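Uncharacterized protein DR_0571 (Deinococcus radiodurans R1, PDB 3C4N) is of unknown function but probably acts as an FAD-dependent oxidoreductase, and binds ADP in its nucleotide pocket. Local coordinates at residues A44-A49 and L378-G383; A99-E104 and A386-A391; R194-P199 and R203-T208. All blocks are in the same frame, centred on the assembly; numbering follows the deposited sequence.

Contact 1: residues A44-A49 and L378-G383; sequences AGRMGA and LADTLG. With ADP (adenosine-5'-diphosphate), chain C.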
loop_
_atom_site.group_PDB
_atom_site.type_symbol
_atom_site.label_atom_id
_atom_site.label_comp_id
_atom_site.label_asym_id
_atom_site.label_seq_id
_atom_site.Cartn_x
_atom_site.Cartn_y
_atom_site.Cartn_z
ATOM N N ALA A 44 9.393 -3.131 5.191
ATOM C CA ALA A 44 8.409 -4.012 4.596
ATOM C C ALA A 44 9.008 -5.133 3.751
ATOM O O ALA A 44 8.394 -5.580 2.788
ATOM C CB ALA A 44 7.392 -3.200 3.771
ATOM N N GLY A 45 10.202 -5.590 4.112
ATOM C CA GLY A 45 10.828 -6.689 3.384
ATOM C C GLY A 45 10.247 -7.995 3.907
ATOM O O GLY A 45 9.237 -7.950 4.600
ATOM N N ARG A 46 10.859 -9.139 3.604
ATOM C CA ARG A 46 10.335 -10.425 4.073
ATOM C C ARG A 46 10.070 -10.474 5.584
ATOM O O ARG A 46 9.034 -10.956 6.021
ATOM C CB ARG A 46 11.289 -11.572 3.694
ATOM C CG ARG A 46 12.559 -11.627 4.535
ATOM C CD ARG A 46 13.601 -12.592 3.984
ATOM N NE ARG A 46 13.059 -13.920 3.700
ATOM C CZ ARG A 46 13.689 -14.823 2.957
ATOM N NH1 ARG A 46 13.141 -16.006 2.724
ATOM N NH2 ARG A 46 14.874 -14.537 2.443
HETATM N N MSE A 47 11.010 -9.977 6.375
HETATM C CA MSE A 47 10.886 -9.971 7.822
HETATM C C MSE A 47 9.787 -9.066 8.368
HETATM O O MSE A 47 8.877 -9.538 9.047
HETATM C CB MSE A 47 12.233 -9.596 8.439
HETATM C CG MSE A 47 13.361 -10.650 8.144
HETATM SE SE MSE A 47 12.939 -12.560 8.548
HETATM C CE MSE A 47 12.541 -12.415 10.448
ATOM N N GLY A 48 9.879 -7.768 8.090
ATOM C CA GLY A 48 8.870 -6.829 8.568
ATOM C C GLY A 48 7.470 -7.127 8.043
ATOM O O GLY A 48 6.466 -7.062 8.753
ATOM N N ALA A 49 7.398 -7.462 6.770
ATOM C CA ALA A 49 6.120 -7.778 6.168
ATOM C C ALA A 49 5.506 -9.004 6.837
ATOM O O ALA A 49 4.307 -9.034 7.083
ATOM C CB ALA A 49 6.291 -8.026 4.671
ATOM N N LEU A 378 20.278 -17.086 6.483
ATOM C CA LEU A 378 19.480 -18.306 6.630
ATOM C C LEU A 378 17.979 -18.008 6.620
ATOM O O LEU A 378 17.156 -18.905 6.828
ATOM C CB LEU A 378 19.853 -19.062 7.916
ATOM C CG LEU A 378 21.280 -19.637 8.005
ATOM C CD1 LEU A 378 21.490 -20.220 9.379
ATOM C CD2 LEU A 378 21.518 -20.692 6.948
ATOM N N ALA A 379 17.629 -16.760 6.329
ATOM C CA ALA A 379 16.228 -16.359 6.313
ATOM C C ALA A 379 15.306 -17.238 5.460
ATOM O O ALA A 379 14.118 -17.355 5.756
ATOM C CB ALA A 379 16.103 -14.904 5.888
ATOM N N ASP A 380 15.827 -17.856 4.409
ATOM C CA ASP A 380 14.969 -18.699 3.591
ATOM C C ASP A 380 14.496 -19.945 4.358
ATOM O O ASP A 380 13.404 -20.457 4.103
ATOM C CB ASP A 380 15.678 -19.089 2.277
ATOM C CG ASP A 380 15.997 -17.863 1.385
ATOM O OD1 ASP A 380 15.108 -16.985 1.216
ATOM O OD2 ASP A 380 17.132 -17.793 0.849
ATOM N N THR A 381 15.292 -20.421 5.311
ATOM C CA THR A 381 14.896 -21.607 6.074
ATOM C C THR A 381 14.276 -21.298 7.436
ATOM O O THR A 381 13.482 -22.084 7.949
ATOM C CB THR A 381 16.101 -22.546 6.310
ATOM O OG1 THR A 381 16.660 -22.938 5.050
ATOM C CG2 THR A 381 15.668 -23.800 7.078
ATOM N N LEU A 382 14.625 -20.146 8.000
ATOM C CA LEU A 382 14.164 -19.768 9.332
ATOM C C LEU A 382 13.502 -18.387 9.482
ATOM O O LEU A 382 13.123 -18.013 10.591
ATOM C CB LEU A 382 15.368 -19.826 10.277
ATOM C CG LEU A 382 16.239 -21.090 10.233
ATOM C CD1 LEU A 382 17.572 -20.839 10.924
ATOM C CD2 LEU A 382 15.506 -22.235 10.878
ATOM N N GLY A 383 13.363 -17.636 8.390
ATOM C CA GLY A 383 12.790 -16.292 8.458
ATOM C C GLY A 383 11.405 -16.093 9.062
ATOM O O GLY A 383 11.250 -15.316 9.997
HETATM P PB ADP C . 14.891 -8.182 5.454
HETATM O O1B ADP C . 15.457 -8.410 6.784
HETATM O O2B ADP C . 13.395 -8.742 5.367
HETATM O O3B ADP C . 15.797 -8.901 4.326
HETATM P PA ADP C . 15.093 -6.202 3.706
HETATM O O1A ADP C . 16.481 -5.714 3.598
HETATM O O2A ADP C . 14.884 -7.424 2.663
HETATM O O3A ADP C . 14.759 -6.643 5.212
HETATM O "O5'" ADP C . 13.991 -5.056 3.528
HETATM C "C5'" ADP C . 13.741 -4.507 4.785
HETATM C "C4'" ADP C . 13.122 -3.141 4.652
HETATM O "O4'" ADP C . 13.314 -2.002 5.533
HETATM C "C3'" ADP C . 13.756 -2.811 3.337
HETATM O "O3'" ADP C . 13.001 -3.393 2.273
HETATM C "C2'" ADP C . 13.802 -1.282 3.294
HETATM O "O2'" ADP C . 13.100 -0.795 2.137
HETATM C "C1'" ADP C . 13.161 -0.863 4.646
HETATM N N9 ADP C . 13.860 0.156 5.360
HETATM C C8 ADP C . 15.246 0.166 5.583
HETATM N N7 ADP C . 15.570 1.264 6.242
HETATM C C5 ADP C . 14.443 1.975 6.510
HETATM C C6 ADP C . 14.129 3.137 7.263
HETATM N N6 ADP C . 15.051 3.665 8.192
HETATM N N1 ADP C . 12.852 3.578 7.287
HETATM C C2 ADP C . 11.878 2.930 6.649
HETATM N N3 ADP C . 12.085 1.842 6.003
HETATM C C4 ADP C . 13.349 1.253 5.953
#

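Contact 2: residues A99-E104 and A386-A391; sequences AEWTRE and AAHELA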
loop_
_atom_site.group_PDB
_atom_site.type_symbol
_atom_site.label_atom_id
_atom_site.label_comp_id
_atom_site.label_asym_id
_atom_site.label_seq_id
_atom_site.Cartn_x
_atom_site.Cartn_y
_atom_site.Cartn_z
ATOM N N ALA A 99 12.666 -24.155 11.736
ATOM C CA ALA A 99 12.813 -24.545 10.346
ATOM C C ALA A 99 11.587 -25.251 9.788
ATOM O O ALA A 99 11.139 -24.952 8.676
ATOM C CB ALA A 99 14.037 -25.441 10.180
ATOM N N GLU A 100 11.040 -26.189 10.548
ATOM C CA GLU A 100 9.879 -26.943 10.070
ATOM C C GLU A 100 8.618 -26.090 10.039
ATOM O O GLU A 100 7.810 -26.207 9.123
ATOM C CB GLU A 100 9.646 -28.194 10.933
ATOM C CG GLU A 100 10.744 -29.279 10.829
ATOM C CD GLU A 100 11.143 -29.634 9.383
ATOM O OE1 GLU A 100 10.288 -29.559 8.469
ATOM O OE2 GLU A 100 12.321 -30.007 9.175
ATOM N N TRP A 101 8.457 -25.236 11.041
ATOM C CA TRP A 101 7.301 -24.362 11.115
ATOM C C TRP A 101 7.329 -23.435 9.898
ATOM O O TRP A 101 6.307 -23.217 9.232
ATOM C CB TRP A 101 7.345 -23.545 12.409
ATOM C CG TRP A 101 6.109 -22.737 12.642
ATOM C CD1 TRP A 101 4.967 -23.143 13.270
ATOM C CD2 TRP A 101 5.860 -21.411 12.174
ATOM N NE1 TRP A 101 4.016 -22.151 13.218
ATOM C CE2 TRP A 101 4.539 -21.074 12.550
ATOM C CE3 TRP A 101 6.624 -20.472 11.470
ATOM C CZ2 TRP A 101 3.964 -19.835 12.241
ATOM C CZ3 TRP A 101 6.054 -19.244 11.162
ATOM C CH2 TRP A 101 4.736 -18.937 11.549
ATOM N N THR A 102 8.508 -22.894 9.602
ATOM C CA THR A 102 8.658 -22.011 8.447
ATOM C C THR A 102 8.315 -22.787 7.175
ATOM O O THR A 102 7.626 -22.265 6.300
ATOM C CB THR A 102 10.105 -21.459 8.335
ATOM O OG1 THR A 102 10.376 -20.621 9.462
ATOM C CG2 THR A 102 10.277 -20.642 7.044
ATOM N N ARG A 103 8.774 -24.038 7.083
ATOM C CA ARG A 103 8.500 -24.836 5.893
ATOM C C ARG A 103 7.002 -25.023 5.699
ATOM O O ARG A 103 6.495 -24.870 4.585
ATOM C CB ARG A 103 9.188 -26.214 5.949
ATOM C CG ARG A 103 9.442 -26.782 4.546
ATOM C CD ARG A 103 9.981 -28.214 4.483
ATOM N NE ARG A 103 8.884 -29.094 4.103
ATOM C CZ ARG A 103 8.903 -29.991 3.119
ATOM N NH1 ARG A 103 9.971 -30.184 2.365
ATOM N NH2 ARG A 103 7.811 -30.683 2.863
ATOM N N GLU A 104 6.304 -25.347 6.786
ATOM C CA GLU A 104 4.862 -25.557 6.757
ATOM C C GLU A 104 4.127 -24.304 6.288
ATOM O O GLU A 104 3.186 -24.390 5.491
ATOM C CB GLU A 104 4.358 -25.962 8.145
ATOM C CG GLU A 104 2.960 -26.547 8.100
ATOM C CD GLU A 104 2.502 -27.170 9.420
ATOM O OE1 GLU A 104 1.642 -28.081 9.368
ATOM O OE2 GLU A 104 2.977 -26.752 10.499
ATOM N N ALA A 386 11.041 -16.617 12.956
ATOM C CA ALA A 386 11.519 -15.536 13.818
ATOM C C ALA A 386 10.553 -14.349 13.836
ATOM O O ALA A 386 10.449 -13.653 14.848
ATOM C CB ALA A 386 12.922 -15.094 13.388
ATOM N N ALA A 387 9.840 -14.123 12.732
ATOM C CA ALA A 387 8.880 -13.016 12.682
ATOM C C ALA A 387 7.617 -13.382 13.457
ATOM O O ALA A 387 6.993 -12.526 14.074
ATOM C CB ALA A 387 8.525 -12.671 11.231
ATOM N N HIS A 388 7.246 -14.655 13.420
ATOM C CA HIS A 388 6.063 -15.117 14.133
ATOM C C HIS A 388 6.293 -15.170 15.644
ATOM O O HIS A 388 5.395 -14.863 16.424
ATOM C CB HIS A 388 5.661 -16.499 13.642
ATOM C CG HIS A 388 4.489 -17.076 14.370
ATOM N ND1 HIS A 388 4.606 -18.118 15.266
ATOM C CD2 HIS A 388 3.174 -16.755 14.335
ATOM C CE1 HIS A 388 3.413 -18.415 15.747
ATOM N NE2 HIS A 388 2.526 -17.603 15.199
ATOM N N GLU A 389 7.498 -15.581 16.036
ATOM C CA GLU A 389 7.906 -15.679 17.433
ATOM C C GLU A 389 7.835 -14.270 18.025
ATOM O O GLU A 389 7.294 -14.069 19.110
ATOM C CB GLU A 389 9.342 -16.231 17.495
ATOM C CG GLU A 389 9.825 -16.826 18.821
ATOM C CD GLU A 389 10.301 -15.782 19.839
ATOM O OE1 GLU A 389 10.951 -14.794 19.434
ATOM O OE2 GLU A 389 10.038 -15.965 21.052
ATOM N N LEU A 390 8.354 -13.286 17.295
ATOM C CA LEU A 390 8.338 -11.910 17.777
ATOM C C LEU A 390 6.917 -11.396 17.872
ATOM O O LEU A 390 6.580 -10.658 18.803
ATOM C CB LEU A 390 9.146 -10.988 16.857
ATOM C CG LEU A 390 9.063 -9.503 17.235
ATOM C CD1 LEU A 390 9.581 -9.309 18.656
ATOM C CD2 LEU A 390 9.839 -8.656 16.238
ATOM N N ALA A 391 6.083 -11.777 16.910
ATOM C CA ALA A 391 4.688 -11.340 16.915
ATOM C C ALA A 391 3.962 -11.856 18.156
ATOM O O ALA A 391 3.235 -11.105 18.811
ATOM C CB ALA A 391 3.975 -11.811 15.647
#

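Contact 3: residues R194-P199 and R203-T208; sequences RAELVP and RLHRLT. With ADP (adenosine-5'-diphosphate), chain C.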
loop_
_atom_site.group_PDB
_atom_site.type_symbol
_atom_site.label_atom_id
_atom_site.label_comp_id
_atom_site.label_asym_id
_atom_site.label_seq_id
_atom_site.Cartn_x
_atom_site.Cartn_y
_atom_site.Cartn_z
ATOM N N ARG A 194 11.126 7.343 5.113
ATOM C CA ARG A 194 12.249 6.908 5.918
ATOM C C ARG A 194 11.899 7.166 7.371
ATOM O O ARG A 194 11.531 8.274 7.747
ATOM C CB ARG A 194 13.509 7.675 5.516
ATOM C CG ARG A 194 14.763 7.291 6.286
ATOM C CD ARG A 194 15.990 7.979 5.701
ATOM N NE ARG A 194 15.919 9.442 5.774
ATOM C CZ ARG A 194 15.999 10.148 6.902
ATOM N NH1 ARG A 194 16.149 9.530 8.064
ATOM N NH2 ARG A 194 15.938 11.477 6.871
ATOM N N ALA A 195 11.986 6.121 8.179
ATOM C CA ALA A 195 11.686 6.237 9.585
ATOM C C ALA A 195 12.988 6.494 10.350
ATOM O O ALA A 195 14.044 5.956 10.007
ATOM C CB ALA A 195 11.007 4.961 10.075
ATOM N N GLU A 196 12.889 7.333 11.377
ATOM C CA GLU A 196 14.003 7.697 12.240
ATOM C C GLU A 196 13.498 7.485 13.662
ATOM O O GLU A 196 12.441 8.005 14.025
ATOM C CB GLU A 196 14.348 9.164 12.048
ATOM C CG GLU A 196 15.418 9.675 12.983
ATOM C CD GLU A 196 15.438 11.185 13.063
ATOM O OE1 GLU A 196 15.256 11.837 12.012
ATOM O OE2 GLU A 196 15.645 11.722 14.172
ATOM N N LEU A 197 14.244 6.730 14.464
ATOM C CA LEU A 197 13.825 6.459 15.833
ATOM C C LEU A 197 14.089 7.610 16.798
ATOM O O LEU A 197 15.198 8.128 16.883
ATOM C CB LEU A 197 14.504 5.188 16.361
ATOM C CG LEU A 197 14.196 3.851 15.679
ATOM C CD1 LEU A 197 15.039 2.772 16.329
ATOM C CD2 LEU A 197 12.727 3.501 15.803
ATOM N N VAL A 198 13.054 8.015 17.519
ATOM C CA VAL A 198 13.198 9.080 18.492
ATOM C C VAL A 198 12.660 8.569 19.822
ATOM O O VAL A 198 11.857 7.633 19.871
ATOM C CB VAL A 198 12.413 10.366 18.082
ATOM C CG1 VAL A 198 12.999 10.949 16.816
ATOM C CG2 VAL A 198 10.928 10.048 17.896
ATOM N N PRO A 199 13.099 9.174 20.927
ATOM C CA PRO A 199 12.614 8.725 22.229
ATOM C C PRO A 199 11.099 8.765 22.281
ATOM O O PRO A 199 10.491 9.833 22.181
ATOM C CB PRO A 199 13.269 9.707 23.194
ATOM C CG PRO A 199 13.411 10.957 22.357
ATOM C CD PRO A 199 13.923 10.384 21.061
ATOM N N ARG A 203 9.956 9.334 13.701
ATOM C CA ARG A 203 9.924 10.562 12.922
ATOM C C ARG A 203 9.906 10.091 11.477
ATOM O O ARG A 203 10.777 9.339 11.049
ATOM C CB ARG A 203 11.165 11.411 13.193
ATOM C CG ARG A 203 11.223 12.699 12.379
ATOM C CD ARG A 203 12.540 13.447 12.597
ATOM N NE ARG A 203 12.803 13.721 14.010
ATOM C CZ ARG A 203 12.031 14.471 14.790
ATOM N NH1 ARG A 203 10.932 15.035 14.297
ATOM N NH2 ARG A 203 12.359 14.655 16.064
ATOM N N LEU A 204 8.898 10.530 10.734
ATOM C CA LEU A 204 8.726 10.136 9.343
ATOM C C LEU A 204 9.135 11.217 8.357
ATOM O O LEU A 204 8.615 12.331 8.400
ATOM C CB LEU A 204 7.265 9.778 9.115
ATOM C CG LEU A 204 6.712 8.802 10.146
ATOM C CD1 LEU A 204 5.208 8.726 10.020
ATOM C CD2 LEU A 204 7.363 7.434 9.959
ATOM N N HIS A 205 10.050 10.878 7.457
ATOM C CA HIS A 205 10.504 11.821 6.441
ATOM C C HIS A 205 9.937 11.420 5.082
ATOM O O HIS A 205 9.907 10.236 4.756
ATOM C CB HIS A 205 12.033 11.842 6.367
ATOM C CG HIS A 205 12.690 12.145 7.675
ATOM N ND1 HIS A 205 12.781 11.219 8.692
ATOM C CD2 HIS A 205 13.227 13.290 8.160
ATOM C CE1 HIS A 205 13.341 11.780 9.747
ATOM N NE2 HIS A 205 13.619 13.036 9.453
ATOM N N ARG A 206 9.485 12.409 4.305
ATOM C CA ARG A 206 8.934 12.186 2.961
ATOM C C ARG A 206 9.441 13.253 1.993
ATOM O O ARG A 206 10.409 13.964 2.282
ATOM C CB ARG A 206 7.396 12.220 2.975
ATOM C CG ARG A 206 6.780 11.258 3.987
ATOM C CD ARG A 206 5.281 10.983 3.832
ATOM N NE ARG A 206 4.449 11.954 4.477
ATOM C CZ ARG A 206 3.578 11.885 5.479
ATOM N NH1 ARG A 206 3.251 10.802 6.179
ATOM N NH2 ARG A 206 2.995 13.034 5.742
ATOM N N LEU A 207 8.772 13.347 0.844
ATOM C CA LEU A 207 9.094 14.315 -0.212
ATOM C C LEU A 207 7.839 14.596 -1.043
ATOM O O LEU A 207 7.247 13.673 -1.600
ATOM C CB LEU A 207 10.204 13.774 -1.131
ATOM C CG LEU A 207 11.599 13.593 -0.516
ATOM C CD1 LEU A 207 12.558 12.973 -1.530
ATOM C CD2 LEU A 207 12.118 14.939 -0.050
ATOM N N THR A 208 7.441 15.867 -1.118
ATOM C CA THR A 208 6.255 16.277 -1.876
ATOM C C THR A 208 6.599 16.674 -3.310
ATOM O O THR A 208 7.628 17.302 -3.563
ATOM C CB THR A 208 5.535 17.476 -1.199
ATOM O OG1 THR A 208 4.380 17.847 -1.967
ATOM C CG2 THR A 208 6.469 18.673 -1.099
HETATM P PB ADP C . 14.891 -8.182 5.454
HETATM O O1B ADP C . 15.457 -8.410 6.784
HETATM O O2B ADP C . 13.395 -8.742 5.367
HETATM O O3B ADP C . 15.797 -8.901 4.326
HETATM P PA ADP C . 15.093 -6.202 3.706
HETATM O O1A ADP C . 16.481 -5.714 3.598
HETATM O O2A ADP C . 14.884 -7.424 2.663
HETATM O O3A ADP C . 14.759 -6.643 5.212
HETATM O "O5'" ADP C . 13.991 -5.056 3.528
HETATM C "C5'" ADP C . 13.741 -4.507 4.785
HETATM C "C4'" ADP C . 13.122 -3.141 4.652
HETATM O "O4'" ADP C . 13.314 -2.002 5.533
HETATM C "C3'" ADP C . 13.756 -2.811 3.337
HETATM O "O3'" ADP C . 13.001 -3.393 2.273
HETATM C "C2'" ADP C . 13.802 -1.282 3.294
HETATM O "O2'" ADP C . 13.100 -0.795 2.137
HETATM C "C1'" ADP C . 13.161 -0.863 4.646
HETATM N N9 ADP C . 13.860 0.156 5.360
HETATM C C8 ADP C . 15.246 0.166 5.583
HETATM N N7 ADP C . 15.570 1.264 6.242
HETATM C C5 ADP C . 14.443 1.975 6.510
HETATM C C6 ADP C . 14.129 3.137 7.263
HETATM N N6 ADP C . 15.051 3.665 8.192
HETATM N N1 ADP C . 12.852 3.578 7.287
HETATM C C2 ADP C . 11.878 2.930 6.649
HETATM N N3 ADP C . 12.085 1.842 6.003
HETATM C C4 ADP C . 13.349 1.253 5.953
#

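Contact 1: residues A44-A49 and L378-G383
Arg46 and selenomethionine Met47, in the first turn of helix 46-58 just after the N-cap Gly45, belong to what fits a GxGxxG motif of a Rossmann-type nucleotide fold and reach across to the first residues of helix 379-398: Ala379, Asp380 and Gly383. The start of helix 46-58 faces the diphosphate, as the bond from Met47 N to ADP O2B, 2.9 Å and 173°, bears out. Thr79 OG1, which also binds ADP, is hydrogen-bonded to Arg46 N.

The Arg46 side chain runs from this phosphate to the second helix. With chi1 at 74° its CG lies between the backbone N and the carbonyl carbon and passes 3.1 Å from ADP O2B; a bend at chi3 then turns the guanidinium to Asp380. The grip is end-on: Arg46 NH1 and NH2 each stand 2.7 Å from Asp380 OD1, so one carboxylate oxygen takes both bonds. That oxygen lies in the guanidinium plane, whereas the carboxylate is turned 51° against it and receives both nitrogens from the same face. Ala379 CB rests over one face of the guanidinium, toward its rim, with 3.7 Å to Arg46 NH2. Pro171 of helix 171-183 touches both charged side chains.

Met47 bends at chi2 and chi3 toward the same helix, which places its SE 3.7 Å from Gly383 CA and its CE 3.2 Å from Gly383 O.

Contact 2: residues A99-E104 and A386-A391
Trp101 and His388 each hold CG opposite the backbone N, with chi1 at -173° and 177°, and these matching extended torsions send both rings out from their helices toward each other between helix 96-107 and helix 379-398. The two side chains meet at roughly a right angle, yet their rings come to lie nearly flat on one another. The six-membered ring of Trp101 and the imidazole of His388 have centroids 4.4 Å apart and planes inclined by 21°, which satisfies the definition of an offset stack.

The overlap is lopsided when traced atom by atom. On the imidazole, Trp101 CZ2 stands over the middle of the ring, 3.5 Å above its plane. On the indole, His388 ND1 sits over one face but displaced toward the rim. The touching part of the indole is thus the far corner of its benzo ring, with Trp101 CH2 3.4 Å from His388 CG. The histidine contributes its CB as well, which meets Trp101 CH2 at 3.3 Å in an oblique approach. No hydrogen bond joins the two segments, so the contact rests on dispersion and ring stacking.

Neighbours complete the setting. Tyr54 of helix 46-58 packs edge-to-face with His388, so the imidazole links aromatic groups from two other helices. Trp101 also touches Leu384, while Thr102 OG1 bonds to Ala385 N, giving a polar tie between the same two helices. Trp101 and His388 are both partly exposed, which puts the contact at the surface of the protein. With the His388 side chain about 14 Å from ADP, the whole is an interhelical aromatic packing contact of the FAD-dependent oxidoreductase domain, joining helix 96-107 to helix 379-398, the last helix of the modelled chain.

Contact 3: residues R194-P199 and R203-T208
Arg194 with His205 and Glu196 with Arg203 form the hydrogen-bonded antiparallel pairs of a beta hairpin, and the non-hydrogen-bonded pair Ala195 with Leu204 lies between them. Among the backbone bonds, Arg203 N to Glu196 O is 2.8 Å and His205 N to Arg194 O is 3.0 Å. His205 ND1 adds a weak bond to the same Arg194 O, with Arg194 O at the edge of the imidazole, in its plane.

Flat-group packing comes next. The Arg194 chain, bent at chi3 (62°), folds its guanidinium onto one face of His205, with centres of the two groups 4.0 Å apart and planes 24° from parallel. Arg194 NH2 stands over the middle of the ring. At the ring edge Glu196 OE1 lies 3.0 Å from His205 CE1.

Charged contact follows on the same sheet face: Glu196 and Arg203 run side by side, and a weak salt bridge spans 3.5 Å between Glu196 OE2 and Arg203 NE.

Ligand bonds use the remaining backbone edge. Ala195 N donates to ADP N1 at 2.8 Å, and ADP N6 donates to Ala195 O at 3.1 Å. A donor and an acceptor on one residue thus read the adenine edge, while Arg194 and Glu196 hold the hairpin together. The carboxylate of Glu196, near both His205 and Arg203, would probably temper the positive charge gathered on this face.

How the contacts relate
Contacts 1 and 2 are neighbours, with centres 9 Å apart, and share helix 379-398; they touch directly, for instance where Thr381 O meets Thr102 CB at 3.5 Å. The first turns of that helix meet both the start of helix 46-58 and helix 96-107, and Ala387 CB also lies 3.8 Å from Met47 O. Contact 3 lies farther off, its centre about 23 Å from that of contact 1 and about 30 Å from that of contact 2, yet ADP bridges contacts 1 and 3: the first meets the beta-phosphate, the third the adenine. Contact 2 stays away from the ligand. Contacts 1 and 3 thus meet the two ends of ADP, consistent with a site for the ADP part of FAD.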